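Local coordinates for sialidase domain-containing protein (Dyadobacter fermentans, PDB 5HX0), which is of unknown function but has the beta-propeller fold of non-viral sialidases and may, by family resemblance, act on or bind carbohydrate, at residues 357-370 with 381-395. Sequence-based numbering, arbitrary orientation.
Sequences LRTDGGTTDLGYPW and VSYYFNVPGGPQHIA
Asn386 grips the turn at Thr363 to Asp365 with both ends of its side-chain amide. Asn386 OD1 accepts from Thr363 N at 2.9 Å, in the carbonyl plane and on a lone pair, while ND2 gives one hydrogen to Thr363 O and the other to Asp365 O. The backbone O of Asn386 takes the N-H of Gly362. Asp365 O has a second donor, Gln392 NE2 at 3.1 Å, which arrives in the carbonyl plane; the same NE2 also donates to a water that is hydrogen-bonded to Thr363 OG1. Asp365 turns its carboxylate away from its own backbone N (chi1 -170°), which brings OD1 2.7 Å from Tyr384 OH; OD1 is also hydrogen-bonded to His91 NE2 and OD2 to His57 NE2. The loop leads into strand 367-375, which forms with strand 378-385 the antiparallel hairpin at the inner edge of a four-stranded propeller blade, closed on its outer side by strand 42-51. The pairs Gly367-Tyr384 and Trp370-Ser382 are both hydrogen-bonded, with a beta bulge between them, and Trp370 O accepts from Ser382 N and OG. Arg358 comes over from the neighbouring blade. Its NE and NH2 grip Asp360 side-on, each oxygen using its syn lone pair, and Arg358 NH1 reaches Tyr383 OH at 3.0 Å, an oxygen also hydrogen-bonded to Ser397 OG. Arg358 CZ lies 4.1 Å from the centroid of the Phe385 ring in a cation-pi contact, opposite Leu366 CD2, and a water links Arg358 NH2 to His393 NE2.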
ATOM      1  N   LEU A 357     -20.455  12.072 -25.052  1.00 17.36           N
ATOM      2  CA  LEU A 357     -20.742  10.787 -24.410  1.00 15.28           C
ATOM      3  C   LEU A 357     -21.504  10.927 -23.089  1.00 17.94           C
ATOM      4  O   LEU A 357     -22.341  10.076 -22.765  1.00 15.06           O
ATOM      5  CB  LEU A 357     -19.443  10.002 -24.169  1.00 13.27           C
ATOM      6  CG  LEU A 357     -18.623   9.659 -25.416  1.00 18.77           C
ATOM      7  CD1 LEU A 357     -17.329   8.967 -25.026  1.00 19.98           C
ATOM      8  CD2 LEU A 357     -19.435   8.782 -26.377  1.00 25.95           C
ATOM      9  N   ARG A 358     -21.226  11.963 -22.304  1.00 13.16           N
ATOM     10  CA  ARG A 358     -21.871  12.149 -21.005  1.00 14.33           C
ATOM     11  C   ARG A 358     -22.100  13.632 -20.789  1.00 15.19           C
ATOM     12  O   ARG A 358     -21.228  14.448 -21.103  1.00 20.95           O
ATOM     13  CB  ARG A 358     -21.028  11.610 -19.816  1.00 11.43           C
ATOM     14  CG  ARG A 358     -20.708  10.124 -19.836  1.00 16.48           C
ATOM     15  CD  ARG A 358     -21.946   9.275 -19.560  1.00 16.14           C
ATOM     16  NE  ARG A 358     -22.461   9.352 -18.197  1.00 16.97           N
ATOM     17  CZ  ARG A 358     -22.277   8.406 -17.276  1.00 17.84           C
ATOM     18  NH1 ARG A 358     -21.565   7.320 -17.557  1.00 16.70           N
ATOM     19  NH2 ARG A 358     -22.813   8.538 -16.080  1.00 17.31           N
ATOM     20  N   THR A 359     -23.272  13.974 -20.249  1.00 15.71           N
ATOM     21  CA  THR A 359     -23.597  15.344 -19.867  1.00 14.35           C
ATOM     22  C   THR A 359     -24.091  15.437 -18.431  1.00 22.29           C
ATOM     23  O   THR A 359     -24.486  16.530 -17.999  1.00 22.22           O
ATOM     24  CB  THR A 359     -24.682  15.934 -20.795  1.00 21.66           C
ATOM     25  OG1 THR A 359     -25.843  15.101 -20.742  1.00 18.83           O
ATOM     26  CG2 THR A 359     -24.199  15.997 -22.241  1.00 19.69           C
ATOM     27  N   ASP A 360     -24.088  14.329 -17.682  1.00 18.55           N
ATOM     28  CA  ASP A 360     -24.762  14.237 -16.390  1.00 19.36           C
ATOM     29  C   ASP A 360     -23.813  14.345 -15.199  1.00 18.89           C
ATOM     30  O   ASP A 360     -24.160  13.899 -14.094  1.00 17.43           O
ATOM     31  CB  ASP A 360     -25.550  12.923 -16.307  1.00 21.74           C
ATOM     32  CG  ASP A 360     -24.678  11.680 -16.554  1.00 23.87           C
ATOM     33  OD1 ASP A 360     -23.763  11.730 -17.409  1.00 20.49           O
ATOM     34  OD2 ASP A 360     -24.920  10.642 -15.896  1.00 21.31           O
ATOM     35  N   GLY A 361     -22.624  14.916 -15.382  1.00 16.31           N
ATOM     36  CA  GLY A 361     -21.676  14.980 -14.275  1.00 15.19           C
ATOM     37  C   GLY A 361     -22.142  15.926 -13.180  1.00 22.28           C
ATOM     38  O   GLY A 361     -22.797  16.938 -13.437  1.00 22.92           O
ATOM     39  N   GLY A 362     -21.769  15.599 -11.937  1.00 14.22           N
ATOM     40  CA  GLY A 362     -22.096  16.411 -10.775  1.00 22.40           C
ATOM     41  C   GLY A 362     -21.148  17.578 -10.562  1.00 25.21           C
ATOM     42  O   GLY A 362     -21.539  18.734 -10.723  1.00 26.46           O
ATOM     43  N   THR A 363     -19.895  17.288 -10.216  1.00 19.78           N
ATOM     44  CA  THR A 363     -18.838  18.277 -10.044  1.00 19.24           C
ATOM     45  C   THR A 363     -17.776  18.072 -11.115  1.00 20.25           C
ATOM     46  O   THR A 363     -17.802  17.099 -11.866  1.00 19.45           O
ATOM     47  CB  THR A 363     -18.188  18.166  -8.661  1.00 20.60           C
ATOM     48  OG1 THR A 363     -17.374  16.982  -8.625  1.00 22.05           O
ATOM     49  CG2 THR A 363     -19.236  18.065  -7.568  1.00 18.07           C
ATOM     50  N   THR A 364     -16.832  19.015 -11.180  1.00 17.36           N
ATOM     51  CA  THR A 364     -15.750  18.941 -12.155  1.00 20.27           C
ATOM     52  C   THR A 364     -14.749  17.821 -11.862  1.00 19.05           C
ATOM     53  O   THR A 364     -13.848  17.586 -12.679  1.00 19.95           O
ATOM     54  CB  THR A 364     -15.024  20.287 -12.202  1.00 25.26           C
ATOM     55  OG1 THR A 364     -14.593  20.616 -10.879  1.00 19.69           O
ATOM     56  CG2 THR A 364     -15.963  21.396 -12.721  1.00 22.06           C
ATOM     57  N   ASP A 365     -14.881  17.117 -10.733  1.00 17.67           N
ATOM     58  CA  ASP A 365     -13.951  16.040 -10.377  1.00 12.86           C
ATOM     59  C   ASP A 365     -14.398  14.762 -11.095  1.00 14.50           C
ATOM     60  O   ASP A 365     -14.989  13.844 -10.521  1.00 13.65           O
ATOM     61  CB  ASP A 365     -13.895  15.892  -8.858  1.00 13.88           C
ATOM     62  CG  ASP A 365     -12.779  14.975  -8.377  1.00 16.28           C
ATOM     63  OD1 ASP A 365     -11.872  14.631  -9.159  1.00 15.92           O
ATOM     64  OD2 ASP A 365     -12.803  14.620  -7.170  1.00 16.44           O
ATOM     65  N   LEU A 366     -14.086  14.708 -12.387  1.00 12.45           N
ATOM     66  CA  LEU A 366     -14.434  13.604 -13.279  1.00 10.05           C
ATOM     67  C   LEU A 366     -13.543  13.731 -14.507  1.00 13.18           C
ATOM     68  O   LEU A 366     -12.777  14.689 -14.627  1.00 16.02           O
ATOM     69  CB  LEU A 366     -15.929  13.624 -13.663  1.00  8.90           C
ATOM     70  CG  LEU A 366     -16.536  14.957 -14.136  1.00 14.53           C
ATOM     71  CD1 LEU A 366     -16.073  15.362 -15.551  1.00 19.88           C
ATOM     72  CD2 LEU A 366     -18.089  14.927 -14.106  1.00 14.03           C
ATOM     73  N   GLY A 367     -13.681  12.785 -15.441  1.00 11.10           N
ATOM     74  CA  GLY A 367     -13.001  12.876 -16.719  1.00 15.56           C
ATOM     75  C   GLY A 367     -11.851  11.907 -16.903  1.00 14.22           C
ATOM     76  O   GLY A 367     -11.954  10.724 -16.554  1.00 10.83           O
ATOM     77  N   TYR A 368     -10.741  12.398 -17.450  1.00 13.40           N
ATOM     78  CA  TYR A 368      -9.573  11.574 -17.752  1.00  7.42           C
ATOM     79  C   TYR A 368      -9.940  10.300 -18.531  1.00  9.96           C
ATOM     80  O   TYR A 368      -9.591   9.197 -18.098  1.00 11.20           O
ATOM     81  CB  TYR A 368      -8.834  11.216 -16.469  1.00 10.49           C
ATOM     82  CG  TYR A 368      -8.020  12.351 -15.865  1.00 12.10           C
ATOM     83  CD1 TYR A 368      -8.618  13.552 -15.486  1.00 11.08           C
ATOM     84  CD2 TYR A 368      -6.642  12.224 -15.704  1.00  8.60           C
ATOM     85  CE1 TYR A 368      -7.872  14.603 -14.938  1.00  9.67           C
ATOM     86  CE2 TYR A 368      -5.888  13.255 -15.163  1.00 11.68           C
ATOM     87  CZ  TYR A 368      -6.507  14.440 -14.784  1.00 14.98           C
ATOM     88  OH  TYR A 368      -5.738  15.447 -14.244  1.00 15.35           O
ATOM     89  N   PRO A 369     -10.611  10.426 -19.670  1.00  8.90           N
ATOM     90  CA  PRO A 369     -10.987   9.212 -20.405  1.00 10.60           C
ATOM     91  C   PRO A 369      -9.788   8.502 -21.024  1.00  7.99           C
ATOM     92  O   PRO A 369      -8.746   9.089 -21.321  1.00 13.22           O
ATOM     93  CB  PRO A 369     -11.963   9.719 -21.481  1.00  8.03           C
ATOM     94  CG  PRO A 369     -11.508  11.141 -21.723  1.00 11.59           C
ATOM     95  CD  PRO A 369     -11.069  11.645 -20.360  1.00 11.08           C
ATOM     96  N   TRP A 370      -9.982   7.207 -21.249  1.00  8.84           N
ATOM     97  CA  TRP A 370      -8.969   6.334 -21.827  1.00  8.20           C
ATOM     98  C   TRP A 370      -9.702   5.216 -22.552  1.00 10.04           C
ATOM     99  O   TRP A 370     -10.502   4.506 -21.933  1.00 11.67           O
ATOM    100  CB  TRP A 370      -8.049   5.777 -20.721  1.00  8.29           C
ATOM    101  CG  TRP A 370      -6.737   5.220 -21.210  1.00  9.19           C
ATOM    102  CD1 TRP A 370      -6.547   4.119 -21.999  1.00  8.77           C
ATOM    103  CD2 TRP A 370      -5.437   5.745 -20.926  1.00  7.71           C
ATOM    104  NE1 TRP A 370      -5.183   3.921 -22.219  1.00 10.91           N
ATOM    105  CE2 TRP A 370      -4.491   4.912 -21.565  1.00  9.15           C
ATOM    106  CE3 TRP A 370      -4.978   6.829 -20.167  1.00 12.13           C
ATOM    107  CZ2 TRP A 370      -3.108   5.134 -21.461  1.00 11.67           C
ATOM    108  CZ3 TRP A 370      -3.621   7.046 -20.075  1.00 10.77           C
ATOM    109  CH2 TRP A 370      -2.699   6.206 -20.714  1.00 11.67           C
ATOM    110  N   VAL A 381     -14.763   3.488 -23.999  1.00 11.81           N
ATOM    111  CA  VAL A 381     -14.155   4.725 -23.508  1.00 11.28           C
ATOM    112  C   VAL A 381     -14.359   4.707 -21.999  1.00 12.00           C
ATOM    113  O   VAL A 381     -15.466   4.954 -21.515  1.00 14.16           O
ATOM    114  CB  VAL A 381     -14.774   5.972 -24.142  1.00 13.44           C
ATOM    115  CG1 VAL A 381     -14.047   7.233 -23.625  1.00 11.66           C
ATOM    116  CG2 VAL A 381     -14.736   5.873 -25.676  1.00 13.18           C
ATOM    117  N   SER A 382     -13.303   4.395 -21.247  1.00  7.72           N
ATOM    118  CA  SER A 382     -13.398   4.494 -19.802  1.00  7.32           C
ATOM    119  C   SER A 382     -13.049   5.909 -19.343  1.00  9.26           C
ATOM    120  O   SER A 382     -12.433   6.691 -20.067  1.00 11.98           O
ATOM    121  CB  SER A 382     -12.457   3.482 -19.122  1.00  9.63           C
ATOM    122  OG  SER A 382     -11.104   3.931 -19.204  1.00  9.33           O
ATOM    123  N   TYR A 383     -13.461   6.234 -18.119  1.00  8.90           N
ATOM    124  CA  TYR A 383     -13.209   7.536 -17.505  1.00  7.56           C
ATOM    125  C   TYR A 383     -13.582   7.398 -16.039  1.00 11.71           C
ATOM    126  O   TYR A 383     -14.115   6.368 -15.624  1.00 12.01           O
ATOM    127  CB  TYR A 383     -14.001   8.675 -18.182  1.00  7.93           C
ATOM    128  CG  TYR A 383     -15.421   8.303 -18.550  1.00 12.28           C
ATOM    129  CD1 TYR A 383     -16.458   8.406 -17.616  1.00 13.11           C
ATOM    130  CD2 TYR A 383     -15.725   7.823 -19.829  1.00 17.24           C
ATOM    131  CE1 TYR A 383     -17.764   8.053 -17.956  1.00 13.16           C
ATOM    132  CE2 TYR A 383     -17.035   7.480 -20.174  1.00 15.11           C
ATOM    133  CZ  TYR A 383     -18.036   7.585 -19.228  1.00 12.99           C
ATOM    134  OH  TYR A 383     -19.319   7.236 -19.567  1.00 15.21           O
ATOM    135  N   TYR A 384     -13.264   8.417 -15.238  1.00  7.06           N
ATOM    136  CA  TYR A 384     -13.867   8.448 -13.917  1.00  9.34           C
ATOM    137  C   TYR A 384     -14.933   9.531 -13.901  1.00 16.12           C
ATOM    138  O   TYR A 384     -14.994  10.400 -14.786  1.00 10.25           O
ATOM    139  CB  TYR A 384     -12.833   8.614 -12.774  1.00  9.09           C
ATOM    140  CG  TYR A 384     -12.371  10.031 -12.456  1.00  9.22           C
ATOM    141  CD1 TYR A 384     -11.489  10.697 -13.299  1.00 12.21           C
ATOM    142  CD2 TYR A 384     -12.778  10.680 -11.274  1.00  7.61           C
ATOM    143  CE1 TYR A 384     -11.031  12.001 -13.002  1.00 13.57           C
ATOM    144  CE2 TYR A 384     -12.330  11.995 -10.971  1.00 10.51           C
ATOM    145  CZ  TYR A 384     -11.448  12.639 -11.849  1.00 10.40           C
ATOM    146  OH  TYR A 384     -10.990  13.930 -11.580  1.00 13.34           O
ATOM    147  N   PHE A 385     -15.843   9.409 -12.940  1.00 12.13           N
ATOM    148  CA  PHE A 385     -17.098  10.136 -13.066  1.00 14.38           C
ATOM    149  C   PHE A 385     -17.710  10.345 -11.691  1.00 14.01           C
ATOM    150  O   PHE A 385     -17.332   9.699 -10.711  1.00 13.02           O
ATOM    151  CB  PHE A 385     -18.091   9.393 -13.976  1.00 10.54           C
ATOM    152  CG  PHE A 385     -18.990  10.316 -14.743  1.00 15.20           C
ATOM    153  CD1 PHE A 385     -18.478  11.070 -15.786  1.00 11.75           C
ATOM    154  CD2 PHE A 385     -20.343  10.433 -14.418  1.00 14.87           C
ATOM    155  CE1 PHE A 385     -19.293  11.937 -16.514  1.00 12.68           C
ATOM    156  CE2 PHE A 385     -21.167  11.292 -15.114  1.00 16.94           C
ATOM    157  CZ  PHE A 385     -20.650  12.057 -16.165  1.00 14.76           C
ATOM    158  N   ASN A 386     -18.654  11.280 -11.634  1.00 13.46           N
ATOM    159  CA  ASN A 386     -19.527  11.440 -10.482  1.00 10.84           C
ATOM    160  C   ASN A 386     -20.828  12.042 -10.990  1.00 11.97           C
ATOM    161  O   ASN A 386     -20.822  12.864 -11.915  1.00 16.51           O
ATOM    162  CB  ASN A 386     -18.954  12.337  -9.373  1.00  9.58           C
ATOM    163  CG  ASN A 386     -18.967  13.809  -9.750  1.00 18.47           C
ATOM    164  OD1 ASN A 386     -19.937  14.521  -9.477  1.00 18.97           O
ATOM    165  ND2 ASN A 386     -17.894  14.271 -10.415  1.00 13.63           N
ATOM    166  N   VAL A 387     -21.929  11.599 -10.395  1.00 15.83           N
ATOM    167  CA  VAL A 387     -23.248  12.208 -10.572  1.00 13.11           C
ATOM    168  C   VAL A 387     -23.578  12.971  -9.287  1.00 18.85           C
ATOM    169  O   VAL A 387     -22.894  12.777  -8.270  1.00 18.15           O
ATOM    170  CB  VAL A 387     -24.308  11.141 -10.901  1.00 15.05           C
ATOM    171  CG1 VAL A 387     -24.003  10.464 -12.214  1.00 20.20           C
ATOM    172  CG2 VAL A 387     -24.416  10.112  -9.784  1.00 14.54           C
ATOM    173  N   PRO A 388     -24.585  13.854  -9.275  1.00 23.06           N
ATOM    174  CA  PRO A 388     -24.871  14.626  -8.051  1.00 25.47           C
ATOM    175  C   PRO A 388     -25.091  13.733  -6.840  1.00 20.24           C
ATOM    176  O   PRO A 388     -25.812  12.732  -6.899  1.00 24.05           O
ATOM    177  CB  PRO A 388     -26.138  15.412  -8.415  1.00 28.59           C
ATOM    178  CG  PRO A 388     -26.036  15.599  -9.895  1.00 24.64           C
ATOM    179  CD  PRO A 388     -25.359  14.338 -10.428  1.00 20.60           C
ATOM    180  N   GLY A 389     -24.434  14.090  -5.739  1.00 22.94           N
ATOM    181  CA  GLY A 389     -24.494  13.333  -4.514  1.00 25.73           C
ATOM    182  C   GLY A 389     -23.737  12.025  -4.511  1.00 27.51           C
ATOM    183  O   GLY A 389     -23.801  11.308  -3.514  1.00 23.83           O
ATOM    184  N   GLY A 390     -23.019  11.682  -5.584  1.00 18.11           N
ATOM    185  CA  GLY A 390     -22.361  10.398  -5.652  1.00 20.71           C
ATOM    186  C   GLY A 390     -20.844  10.469  -5.534  1.00 18.82           C
ATOM    187  O   GLY A 390     -20.230  11.531  -5.663  1.00 16.62           O
ATOM    188  N   PRO A 391     -20.223   9.315  -5.322  1.00 16.94           N
ATOM    189  CA  PRO A 391     -18.757   9.241  -5.211  1.00 13.59           C
ATOM    190  C   PRO A 391     -18.043   9.272  -6.563  1.00 13.16           C
ATOM    191  O   PRO A 391     -18.627   9.032  -7.623  1.00 13.65           O
ATOM    192  CB  PRO A 391     -18.543   7.881  -4.549  1.00 13.06           C
ATOM    193  CG  PRO A 391     -19.702   7.043  -5.092  1.00 13.41           C
ATOM    194  CD  PRO A 391     -20.871   7.996  -5.201  1.00 15.70           C
ATOM    195  N   GLN A 392     -16.743   9.555  -6.505  1.00 11.12           N
ATOM    196  CA  GLN A 392     -15.893   9.403  -7.683  1.00 11.32           C
ATOM    197  C   GLN A 392     -15.705   7.911  -7.974  1.00 11.78           C
ATOM    198  O   GLN A 392     -15.208   7.161  -7.126  1.00 11.47           O
ATOM    199  CB  GLN A 392     -14.542  10.083  -7.454  1.00  9.46           C
ATOM    200  CG  GLN A 392     -14.506  11.551  -7.852  1.00 12.08           C
ATOM    201  CD  GLN A 392     -15.447  12.417  -7.025  1.00 19.34           C
ATOM    202  OE1 GLN A 392     -15.648  12.172  -5.838  1.00 16.15           O
ATOM    203  NE2 GLN A 392     -16.035  13.435  -7.655  1.00 12.88           N
ATOM    204  N   HIS A 393     -16.122   7.476  -9.160  1.00  9.24           N
ATOM    205  CA  HIS A 393     -16.083   6.066  -9.534  1.00 12.36           C
ATOM    206  C   HIS A 393     -15.559   5.939 -10.963  1.00 11.14           C
ATOM    207  O   HIS A 393     -15.503   6.918 -11.723  1.00 13.18           O
ATOM    208  CB  HIS A 393     -17.485   5.424  -9.388  1.00 10.22           C
ATOM    209  CG  HIS A 393     -18.540   6.029 -10.271  1.00 12.57           C
ATOM    210  ND1 HIS A 393     -19.189   7.208  -9.967  1.00 14.45           N
ATOM    211  CD2 HIS A 393     -19.058   5.611 -11.450  1.00 10.50           C
ATOM    212  CE1 HIS A 393     -20.058   7.492 -10.923  1.00 12.75           C
ATOM    213  NE2 HIS A 393     -19.985   6.547 -11.846  1.00 11.46           N
ATOM    214  N   ILE A 394     -15.178   4.720 -11.342  1.00 10.67           N
ATOM    215  CA  ILE A 394     -14.804   4.431 -12.728  1.00  8.66           C
ATOM    216  C   ILE A 394     -16.060   4.043 -13.509  1.00  9.18           C
ATOM    217  O   ILE A 394     -16.864   3.226 -13.057  1.00 10.78           O
ATOM    218  CB  ILE A 394     -13.751   3.310 -12.799  1.00  7.82           C
ATOM    219  CG1 ILE A 394     -12.649   3.522 -11.721  1.00 12.87           C
ATOM    220  CG2 ILE A 394     -13.173   3.210 -14.238  1.00  6.06           C
ATOM    221  CD1 ILE A 394     -11.925   4.889 -11.824  1.00 10.11           C
ATOM    222  N   ALA A 395     -16.197   4.589 -14.711  1.00  8.84           N
ATOM    223  CA  ALA A 395     -17.337   4.313 -15.570  1.00 12.94           C
ATOM    224  C   ALA A 395     -16.832   4.213 -17.007  1.00 13.58           C
ATOM    225  O   ALA A 395     -15.643   4.406 -17.289  1.00  9.42           O
ATOM    226  CB  ALA A 395     -18.398   5.407 -15.430  1.00 14.47           C
TER
HETATM  227  O   HOH W   1     -21.923   6.612 -13.894  1.00 12.97           O
HETATM  228  O   HOH W   2     -17.782  15.277  -6.722  1.00 31.86           O